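Side-chain contacts in 7beta-hydroxysteroid dehydrogenase (PDB 5FYD), which reduces the 7-oxo group of 7-oxolithocholate with NADPH to give ursodeoxycholate, acting as a homodimeric short-chain dehydrogenase/reductase: residues Asp239-His242 and Asp243-Asn247; Gly154-Gly157 and Ala158-Phe162; Cys172-Gly176 and Thr177-Val181; Arg128-Ala131 and Ala132-Arg135. All blocks are in the same frame, centred on the assembly; numbering follows the deposited sequence.

Interaction 1: Asp239-His242 and Asp243-Asn247; sequences DSVH and DWKAN
Four consecutive i-to-i+4 backbone bonds tie Asp-239 through His-242 to Asp-243 through Ala-246, the straightest being Trp-244 N to Ser-240 O at 3.0 Å with an N-H...O angle of 171°. This is the last stretch of alpha-helix 235-247, close to the C-terminal end of a short-chain dehydrogenase/reductase subunit, and it holds Ser-240, an NADP(+)-binding residue. On that face the indole of Trp-244 turns its pyrrole side back along the helix: CD1 comes within 3.2 Å of Ser-240 O and 3.9 Å of Ser-240 OG. Tyr-253 stacks on the same indole, and His-248 and Tyr-256 meet it at a slant. Without the indole, as with an alanine here, Tyr-253 would probably lose its stacking partner and a gap would open beside the Ser-240 hydroxyl. One residue on, Val-241 and Lys-245 run side by side in the same direction, CG1 of the valine resting 3.9 Å from CE of the extended lysine chain. His-242 swings its imidazole forward, CG anti to the backbone N (chi1 -175°), which carries the ring towards the next turn. There the methyl of Ala-246 makes an off-centre CH-pi contact, CB lying 4.2 Å from the centroid of the His-242 ring.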
loop_
_atom_site.group_PDB
_atom_site.type_symbol
_atom_site.label_atom_id
_atom_site.label_comp_id
_atom_site.label_asym_id
_atom_site.label_seq_id
_atom_site.Cartn_x
_atom_site.Cartn_y
_atom_site.Cartn_z
ATOM N N ASP A 239 -17.420 3.003 -18.167
ATOM C CA ASP A 239 -18.065 4.281 -18.452
ATOM C C ASP A 239 -17.138 5.458 -18.167
ATOM O O ASP A 239 -17.178 6.460 -18.875
ATOM C CB ASP A 239 -19.347 4.424 -17.649
ATOM C CG ASP A 239 -20.396 3.387 -18.010
ATOM O OD1 ASP A 239 -20.410 2.854 -19.142
ATOM O OD2 ASP A 239 -21.247 3.112 -17.140
ATOM N N SER A 240 -16.303 5.343 -17.142
ATOM C CA SER A 240 -15.334 6.393 -16.822
ATOM C C SER A 240 -14.317 6.532 -17.954
ATOM O O SER A 240 -14.037 7.645 -18.418
ATOM C CB SER A 240 -14.614 6.077 -15.503
ATOM O OG SER A 240 -13.716 7.133 -15.163
ATOM N N VAL A 241 -13.771 5.402 -18.397
ATOM C CA VAL A 241 -12.837 5.417 -19.527
ATOM C C VAL A 241 -13.507 6.002 -20.767
ATOM O O VAL A 241 -12.918 6.825 -21.473
ATOM C CB VAL A 241 -12.230 4.020 -19.811
ATOM C CG1 VAL A 241 -11.428 4.032 -21.115
ATOM C CG2 VAL A 241 -11.324 3.624 -18.673
ATOM N N HIS A 242 -14.748 5.608 -21.013
ATOM C CA HIS A 242 -15.444 6.099 -22.186
ATOM C C HIS A 242 -15.649 7.601 -22.128
ATOM O O HIS A 242 -15.494 8.276 -23.136
ATOM C CB HIS A 242 -16.781 5.392 -22.431
ATOM C CG HIS A 242 -17.419 5.835 -23.705
ATOM N ND1 HIS A 242 -18.303 6.884 -23.751
ATOM C CD2 HIS A 242 -17.202 5.466 -24.990
ATOM C CE1 HIS A 242 -18.652 7.109 -25.003
ATOM N NE2 HIS A 242 -17.991 6.275 -25.778
ATOM N N ASP A 243 -15.983 8.122 -20.959
ATOM C CA ASP A 243 -16.193 9.554 -20.808
ATOM C C ASP A 243 -14.899 10.355 -20.989
ATOM O O ASP A 243 -14.914 11.396 -21.643
ATOM C CB ASP A 243 -16.864 9.837 -19.478
ATOM C CG ASP A 243 -18.264 9.273 -19.425
ATOM O OD1 ASP A 243 -18.867 9.112 -20.508
ATOM O OD2 ASP A 243 -18.746 8.951 -18.323
ATOM N N TRP A 244 -13.787 9.852 -20.459
ATOM C CA TRP A 244 -12.473 10.460 -20.741
ATOM C C TRP A 244 -12.147 10.454 -22.245
ATOM O O TRP A 244 -11.766 11.499 -22.829
ATOM C CB TRP A 244 -11.373 9.785 -19.911
ATOM C CG TRP A 244 -11.337 10.274 -18.514
ATOM C CD1 TRP A 244 -11.677 9.583 -17.389
ATOM C CD2 TRP A 244 -10.925 11.572 -18.079
ATOM N NE1 TRP A 244 -11.528 10.379 -16.282
ATOM C CE2 TRP A 244 -11.066 11.609 -16.678
ATOM C CE3 TRP A 244 -10.450 12.709 -18.738
ATOM C CZ2 TRP A 244 -10.732 12.740 -15.918
ATOM C CZ3 TRP A 244 -10.136 13.844 -17.984
ATOM C CH2 TRP A 244 -10.269 13.845 -16.596
ATOM N N LYS A 245 -12.379 9.315 -22.889
ATOM C CA LYS A 245 -12.051 9.154 -24.308
ATOM C C LYS A 245 -12.902 10.058 -25.181
ATOM O O LYS A 245 -12.397 10.701 -26.091
ATOM C CB LYS A 245 -12.242 7.707 -24.751
ATOM C CG LYS A 245 -11.131 6.742 -24.366
ATOM C CD LYS A 245 -11.464 5.347 -24.913
ATOM C CE LYS A 245 -10.290 4.382 -24.822
ATOM N NZ LYS A 245 -10.708 3.039 -25.295
ATOM N N ALA A 246 -14.186 10.133 -24.866
ATOM C CA ALA A 246 -15.163 10.784 -25.729
ATOM C C ALA A 246 -15.248 12.286 -25.499
ATOM O O ALA A 246 -15.485 13.039 -26.459
ATOM C CB ALA A 246 -16.529 10.151 -25.536
ATOM N N ASN A 247 -15.063 12.724 -24.253
ATOM C CA ASN A 247 -15.374 14.111 -23.877
ATOM C C ASN A 247 -14.196 14.972 -23.460
ATOM O O ASN A 247 -14.387 16.133 -23.094
ATOM C CB ASN A 247 -16.411 14.098 -22.754
ATOM C CG ASN A 247 -17.670 13.363 -23.150
ATOM O OD1 ASN A 247 -18.104 13.453 -24.291
ATOM N ND2 ASN A 247 -18.245 12.627 -22.230
HETATM O O HOH W 1 -20.584 8.787 -22.607
#

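Interaction 2: Gly154-Gly157 and Ala158-Phe162; sequences GQYG and AGKAF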
loop_
_atom_site.group_PDB
_atom_site.type_symbol
_atom_site.label_atom_id
_atom_site.label_comp_id
_atom_site.label_asym_id
_atom_site.label_seq_id
_atom_site.Cartn_x
_atom_site.Cartn_y
_atom_site.Cartn_z
ATOM N N GLY A 154 5.644 6.473 -14.091
ATOM C CA GLY A 154 5.506 6.331 -15.542
ATOM C C GLY A 154 5.536 4.904 -16.070
ATOM O O GLY A 154 4.732 4.524 -16.948
ATOM N N GLN A 155 6.428 4.088 -15.516
ATOM C CA GLN A 155 6.518 2.702 -15.985
ATOM C C GLN A 155 5.334 1.784 -15.650
ATOM O O GLN A 155 5.158 0.746 -16.315
ATOM C CB GLN A 155 7.834 2.057 -15.549
ATOM C CG GLN A 155 8.896 2.095 -16.623
ATOM C CD GLN A 155 9.793 0.874 -16.598
ATOM O OE1 GLN A 155 9.444 -0.184 -17.087
ATOM N NE2 GLN A 155 10.968 1.036 -16.046
ATOM N N TYR A 156 4.526 2.141 -14.653
ATOM C CA TYR A 156 3.268 1.419 -14.325
ATOM C C TYR A 156 2.397 1.382 -15.579
ATOM O O TYR A 156 2.131 0.307 -16.150
ATOM C CB TYR A 156 2.503 2.130 -13.176
ATOM C CG TYR A 156 1.321 1.396 -12.491
ATOM C CD1 TYR A 156 0.797 0.199 -12.959
ATOM C CD2 TYR A 156 0.760 1.932 -11.316
ATOM C CE1 TYR A 156 -0.239 -0.450 -12.306
ATOM C CE2 TYR A 156 -0.304 1.306 -10.663
ATOM C CZ TYR A 156 -0.794 0.111 -11.149
ATOM O OH TYR A 156 -1.841 -0.517 -10.482
ATOM N N GLY A 157 2.013 2.561 -16.041
ATOM C CA GLY A 157 1.171 2.680 -17.199
ATOM C C GLY A 157 1.863 2.191 -18.460
ATOM O O GLY A 157 1.229 1.581 -19.308
ATOM N N ALA A 158 3.160 2.462 -18.590
ATOM C CA ALA A 158 3.866 2.096 -19.822
ATOM C C ALA A 158 3.888 0.574 -19.976
ATOM O O ALA A 158 3.598 0.042 -21.050
ATOM C CB ALA A 158 5.280 2.661 -19.838
ATOM N N GLY A 159 4.288 -0.118 -18.911
ATOM C CA GLY A 159 4.322 -1.566 -18.894
ATOM C C GLY A 159 2.943 -2.177 -19.048
ATOM O O GLY A 159 2.760 -3.139 -19.814
ATOM N N LYS A 160 1.953 -1.626 -18.339
ATOM C CA LYS A 160 0.598 -2.139 -18.467
ATOM C C LYS A 160 0.036 -1.887 -19.868
ATOM O O LYS A 160 -0.712 -2.709 -20.392
ATOM C CB LYS A 160 -0.324 -1.597 -17.371
ATOM C CG LYS A 160 -0.038 -2.174 -16.002
ATOM C CD LYS A 160 -0.001 -3.702 -16.058
ATOM C CE LYS A 160 -0.541 -4.399 -14.844
ATOM N NZ LYS A 160 -0.285 -5.851 -15.003
ATOM N N ALA A 161 0.430 -0.783 -20.506
ATOM C CA ALA A 161 0.019 -0.544 -21.901
ATOM C C ALA A 161 0.656 -1.549 -22.859
ATOM O O ALA A 161 0.042 -1.970 -23.857
ATOM C CB ALA A 161 0.345 0.869 -22.321
ATOM N N PHE A 162 1.907 -1.912 -22.594
ATOM C CA PHE A 162 2.565 -2.960 -23.393
ATOM C C PHE A 162 1.763 -4.262 -23.303
ATOM O O PHE A 162 1.424 -4.898 -24.321
ATOM C CB PHE A 162 3.995 -3.175 -22.903
ATOM C CG PHE A 162 4.787 -4.106 -23.759
ATOM C CD1 PHE A 162 4.712 -5.472 -23.582
ATOM C CD2 PHE A 162 5.590 -3.595 -24.776
ATOM C CE1 PHE A 162 5.444 -6.328 -24.380
ATOM C CE2 PHE A 162 6.314 -4.431 -25.572
ATOM C CZ PHE A 162 6.259 -5.801 -25.371
#
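The shortest polar bond here runs from Ala-161 N to Gly-157 O, 2.8 Å long, in the first turns of helix 154-173. One residue back, Lys-160 N donates to Tyr-156 O at 2.9 Å, and this i-to-i+4 bond puts the two functional side chains one turn apart on the same face. Tyr-156 sends its ring out, swung away from its own backbone N (chi1 -168°), so that the CD1 edge faces the next turn. Lys-160 CG arrives at that edge, near the ring plane, 3.9 Å from CD1; the lysine methylene also lies 3.3 Å from the carbonyl O of Tyr-156. Beyond CG the two side chains part. The lysine bends at chi2 (-51°) and again at chi3, leaving its NZ 7.2 Å from the OH of Tyr-156 and hydrogen-bonded to the carbonyl of Val-141, on the neighbouring strand 136-143. The two side chains thus touch through carbon, with their polar ends well apart. Ser-143 lies against both of them, His-95 stacks on the tyrosine ring, and Pro-199 of the second subunit packs on it as well. Gly-157 and Gly-159 bring only backbone to the turns between, and Gly-157 N is held by the hydroxyl of Ser-150. Tyr-156 is the probable proton acceptor, Lys-160 its assisting lysine by similarity, and Ser-143 the probable transition-state stabilizer: the Tyr-X-X-X-Lys motif and Ser-Tyr-Lys catalytic triad of short-chain dehydrogenases/reductases.

Interaction 3: Cys172-Gly176 and Thr177-Val181; sequences CECEG and TGVDV
A type II beta turn from Cys-174 to Thr-177 brings the chain from the end of helix 154-173 back into strand 179-186, closing one helix-to-strand connection of the Rossmann fold. Thr-177 grips Cys-174 O twice: with its backbone N at 3.0 Å, which comes in above the carbonyl plane, and with its hydroxyl OG1 at 2.7 Å, nearer to that plane. The hydroxyl can do this because it sits between the backbone N and the carbonyl carbon of its own residue (chi1 75°), tucked back against the turn. The same OG1 accepts a bond from Val-179 N at 3.2 Å and 161°, an ST turn that fixes the path into the strand. One hydroxyl therefore links the beta turn to the first strand residue, its proton given to Cys-174 and its oxygen used by Val-179. Gly-176, at the third position of the turn, takes the positive phi (79°) expected of a type II turn. From the turn the side chain of Cys-174 points into the buried layer between helix and sheet, where Met-127 of helix 105-132 also touches it and both valines of the strand. Val-181 packs in addition on Thr-167 and Ala-171 of helix 154-173. CB of Cys-174 lies 3.3 Å from the carbonyl O of Val-179, while its sulfur reaches further down the strand, SG standing 4.1 Å from CB of Val-179 and 3.9 Å from CG2 of Val-181.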
loop_
_atom_site.group_PDB
_atom_site.type_symbol
_atom_site.label_atom_id
_atom_site.label_comp_id
_atom_site.label_asym_id
_atom_site.label_seq_id
_atom_site.Cartn_x
_atom_site.Cartn_y
_atom_site.Cartn_z
ATOM N N CYS A 172 -6.943 -10.914 -31.105
ATOM C CA CYS A 172 -7.440 -10.854 -32.480
ATOM C C CYS A 172 -6.868 -11.977 -33.354
ATOM O O CYS A 172 -7.604 -12.647 -34.112
ATOM C CB CYS A 172 -7.096 -9.508 -33.068
ATOM S SG CYS A 172 -7.905 -9.226 -34.646
ATOM N N GLU A 173 -5.562 -12.185 -33.265
ATOM C CA GLU A 173 -4.905 -13.287 -33.985
ATOM C C GLU A 173 -5.538 -14.647 -33.697
ATOM O O GLU A 173 -5.529 -15.526 -34.570
ATOM C CB GLU A 173 -3.424 -13.369 -33.622
ATOM C CG GLU A 173 -2.591 -12.188 -34.065
ATOM C CD GLU A 173 -1.223 -12.102 -33.405
ATOM O OE1 GLU A 173 -0.725 -13.085 -32.781
ATOM O OE2 GLU A 173 -0.614 -11.011 -33.519
ATOM N N CYS A 174 -6.059 -14.842 -32.479
ATOM C CA CYS A 174 -6.582 -16.136 -32.069
ATOM C C CYS A 174 -8.058 -16.340 -32.388
ATOM O O CYS A 174 -8.566 -17.435 -32.164
ATOM C CB CYS A 174 -6.357 -16.371 -30.580
ATOM S SG CYS A 174 -4.632 -16.623 -30.167
ATOM N N GLU A 175 -8.744 -15.312 -32.876
ATOM C CA GLU A 175 -10.155 -15.456 -33.247
ATOM C C GLU A 175 -10.293 -16.496 -34.340
ATOM O O GLU A 175 -9.576 -16.455 -35.328
ATOM C CB GLU A 175 -10.757 -14.131 -33.725
ATOM C CG GLU A 175 -10.929 -13.139 -32.606
ATOM C CD GLU A 175 -12.058 -12.152 -32.861
ATOM O OE1 GLU A 175 -11.856 -11.239 -33.679
ATOM O OE2 GLU A 175 -13.128 -12.289 -32.230
ATOM N N GLY A 176 -11.192 -17.447 -34.136
ATOM C CA GLY A 176 -11.372 -18.530 -35.085
ATOM C C GLY A 176 -10.332 -19.621 -34.989
ATOM O O GLY A 176 -10.249 -20.466 -35.882
ATOM N N THR A 177 -9.524 -19.604 -33.931
ATOM C CA THR A 177 -8.704 -20.765 -33.546
ATOM C C THR A 177 -9.233 -21.340 -32.246
ATOM O O THR A 177 -10.117 -20.771 -31.614
ATOM C CB THR A 177 -7.222 -20.377 -33.347
ATOM O OG1 THR A 177 -7.075 -19.672 -32.107
ATOM C CG2 THR A 177 -6.724 -19.517 -34.479
ATOM N N GLY A 178 -8.651 -22.465 -31.831
ATOM C CA GLY A 178 -8.987 -23.098 -30.561
ATOM C C GLY A 178 -8.376 -22.468 -29.315
ATOM O O GLY A 178 -8.565 -22.970 -28.219
ATOM N N VAL A 179 -7.612 -21.390 -29.477
ATOM C CA VAL A 179 -7.023 -20.692 -28.347
ATOM C C VAL A 179 -7.839 -19.422 -28.103
ATOM O O VAL A 179 -8.113 -18.680 -29.045
ATOM C CB VAL A 179 -5.555 -20.344 -28.620
ATOM C CG1 VAL A 179 -4.878 -19.797 -27.384
ATOM C CG2 VAL A 179 -4.801 -21.576 -29.121
ATOM N N ASP A 180 -8.254 -19.198 -26.863
ATOM C CA ASP A 180 -9.032 -18.009 -26.473
ATOM C C ASP A 180 -8.153 -17.082 -25.634
ATOM O O ASP A 180 -7.646 -17.484 -24.604
ATOM C CB ASP A 180 -10.265 -18.390 -25.666
ATOM C CG ASP A 180 -11.290 -19.173 -26.475
ATOM O OD1 ASP A 180 -11.389 -18.960 -27.704
ATOM O OD2 ASP A 180 -11.984 -20.024 -25.872
ATOM N N VAL A 181 -7.983 -15.844 -26.085
ATOM C CA VAL A 181 -7.127 -14.891 -25.417
ATOM C C VAL A 181 -7.922 -13.641 -25.115
ATOM O O VAL A 181 -8.732 -13.210 -25.923
ATOM C CB VAL A 181 -5.863 -14.588 -26.260
ATOM C CG1 VAL A 181 -5.008 -13.455 -25.667
ATOM C CG2 VAL A 181 -5.040 -15.846 -26.393
#

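Interaction 4: Arg128-Ala131 and Ala132-Arg135; sequences RIFA and AQDR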
loop_
_atom_site.group_PDB
_atom_site.type_symbol
_atom_site.label_atom_id
_atom_site.label_comp_id
_atom_site.label_asym_id
_atom_site.label_seq_id
_atom_site.Cartn_x
_atom_site.Cartn_y
_atom_site.Cartn_z
ATOM N N ARG A 128 3.018 -20.629 -28.031
ATOM C CA ARG A 128 3.553 -21.694 -28.890
ATOM C C ARG A 128 2.923 -23.033 -28.572
ATOM O O ARG A 128 2.526 -23.776 -29.474
ATOM C CB ARG A 128 5.073 -21.776 -28.767
ATOM C CG ARG A 128 5.751 -20.624 -29.478
ATOM C CD ARG A 128 7.252 -20.583 -29.281
ATOM N NE ARG A 128 7.873 -21.883 -29.516
ATOM C CZ ARG A 128 8.690 -22.515 -28.669
ATOM N NH1 ARG A 128 9.048 -21.971 -27.490
ATOM N NH2 ARG A 128 9.165 -23.715 -29.011
ATOM N N ILE A 129 2.800 -23.329 -27.290
ATOM C CA ILE A 129 2.199 -24.593 -26.870
ATOM C C ILE A 129 0.717 -24.613 -27.251
ATOM O O ILE A 129 0.241 -25.565 -27.909
ATOM C CB ILE A 129 2.423 -24.836 -25.361
ATOM C CG1 ILE A 129 3.917 -25.082 -25.080
ATOM C CG2 ILE A 129 1.583 -26.014 -24.872
ATOM C CD1 ILE A 129 4.319 -24.883 -23.634
ATOM N N PHE A 130 -0.014 -23.563 -26.858
ATOM C CA PHE A 130 -1.444 -23.513 -27.103
ATOM C C PHE A 130 -1.788 -23.550 -28.600
ATOM O O PHE A 130 -2.724 -24.249 -29.004
ATOM C CB PHE A 130 -2.103 -22.291 -26.460
ATOM C CG PHE A 130 -2.000 -22.229 -24.963
ATOM C CD1 PHE A 130 -2.064 -23.366 -24.153
ATOM C CD2 PHE A 130 -1.893 -20.993 -24.332
ATOM C CE1 PHE A 130 -2.001 -23.262 -22.766
ATOM C CE2 PHE A 130 -1.796 -20.894 -22.953
ATOM C CZ PHE A 130 -1.847 -22.029 -22.161
ATOM N N ALA A 131 -1.028 -22.821 -29.407
ATOM C CA ALA A 131 -1.285 -22.760 -30.845
ATOM C C ALA A 131 -0.975 -24.106 -31.517
ATOM O O ALA A 131 -1.733 -24.526 -32.398
ATOM C CB ALA A 131 -0.483 -21.641 -31.491
ATOM N N ALA A 132 0.080 -24.787 -31.071
ATOM C CA ALA A 132 0.466 -26.078 -31.651
ATOM C C ALA A 132 -0.585 -27.168 -31.409
ATOM O O ALA A 132 -0.837 -27.994 -32.285
ATOM C CB ALA A 132 1.826 -26.520 -31.142
ATOM N N GLN A 133 -1.219 -27.149 -30.246
ATOM C CA GLN A 133 -2.299 -28.092 -29.927
ATOM C C GLN A 133 -3.683 -27.540 -30.290
ATOM O O GLN A 133 -4.703 -28.207 -30.092
ATOM C CB GLN A 133 -2.226 -28.499 -28.445
ATOM C CG GLN A 133 -2.499 -27.387 -27.445
ATOM C CD GLN A 133 -2.133 -27.733 -26.022
ATOM O OE1 GLN A 133 -1.258 -28.567 -25.756
ATOM N NE2 GLN A 133 -2.774 -27.059 -25.089
ATOM N N ASP A 134 -3.704 -26.308 -30.801
ATOM C CA ASP A 134 -4.922 -25.571 -31.123
ATOM C C ASP A 134 -5.946 -25.627 -29.990
ATOM O O ASP A 134 -7.131 -25.904 -30.181
ATOM C CB ASP A 134 -5.501 -26.036 -32.464
ATOM C CG ASP A 134 -6.553 -25.108 -32.981
ATOM O OD1 ASP A 134 -6.408 -23.864 -32.820
ATOM O OD2 ASP A 134 -7.553 -25.612 -33.521
ATOM N N ARG A 135 -5.463 -25.376 -28.780
ATOM C CA ARG A 135 -6.282 -25.474 -27.616
ATOM C C ARG A 135 -5.594 -24.749 -26.451
ATOM O O ARG A 135 -4.421 -25.001 -26.188
ATOM C CB ARG A 135 -6.496 -26.962 -27.312
ATOM C CG ARG A 135 -7.000 -27.248 -25.923
ATOM C CD ARG A 135 -7.229 -28.733 -25.671
ATOM N NE ARG A 135 -6.048 -29.602 -25.781
ATOM C CZ ARG A 135 -5.166 -29.885 -24.811
ATOM N NH1 ARG A 135 -5.236 -29.303 -23.624
ATOM N NH2 ARG A 135 -4.173 -30.748 -25.052
HETATM O O HOH W 2 1.420 -28.245 -27.726
HETATM O O HOH W 3 -3.980 -22.547 -33.151
#
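Ala-132 and Phe-130 form the heart of this helix end, where helix 105-132 stops in a Schellman motif just before strand 136-143. Ala-132 still belongs to the regular helix: its N bonds to Arg-128 O, and its methyl CB rests 3.3 Å from that same oxygen. Phe-130 O closes the motif, accepting from Arg-135 N at 3.0 Å, while Asp-134, with a phi of +47°, adds a weak bond from its N to Ala-131 O. A water donates both to that oxygen of Ala-131 and to OD1 of Asp-134, whose other partner is Gly-178. The buried Phe-130 ring runs alongside the Gln-133 side chain, the ring and amide planes 50° apart, with NE2 at the ring edge 3.9 Å from CD1. Gln-133 reaches this place with a chi1 of 66°, which turns CG in over its own main chain, and a straight run from there to the amide; its NE2 bonds to Arg-135 O and, outside the turn, to Met-85 O. Were this residue a leucine, Arg-135 O and Met-85 O would probably both lose this donor. At the other end of the amide, a water that donates to Ile-129 O makes a weak bond to OE1, which lies 3.9 Å from CG2 of Ile-129.

Along the chain interaction 4 comes first, then 2, 3 and finally 1. Interactions 4 and 3 touch, their centres about 10 Å apart: both close a helix just before it leads into a strand, and those strands, 136-143 and 179-186, are neighbours in the parallel Rossmann sheet. They meet where Asp-134 OD1 takes Gly-178 N (2.8 Å), with Val-179 packing against Phe-130 O. Interactions 2 and 3 share helix 154-173, one at its catalytic start and the other past its far end, with centres about 25 Å apart. Interaction 1, about 20 Å from interaction 2 between centres, lies on helix 235-247, the last but one, within the C-terminal region required for activity.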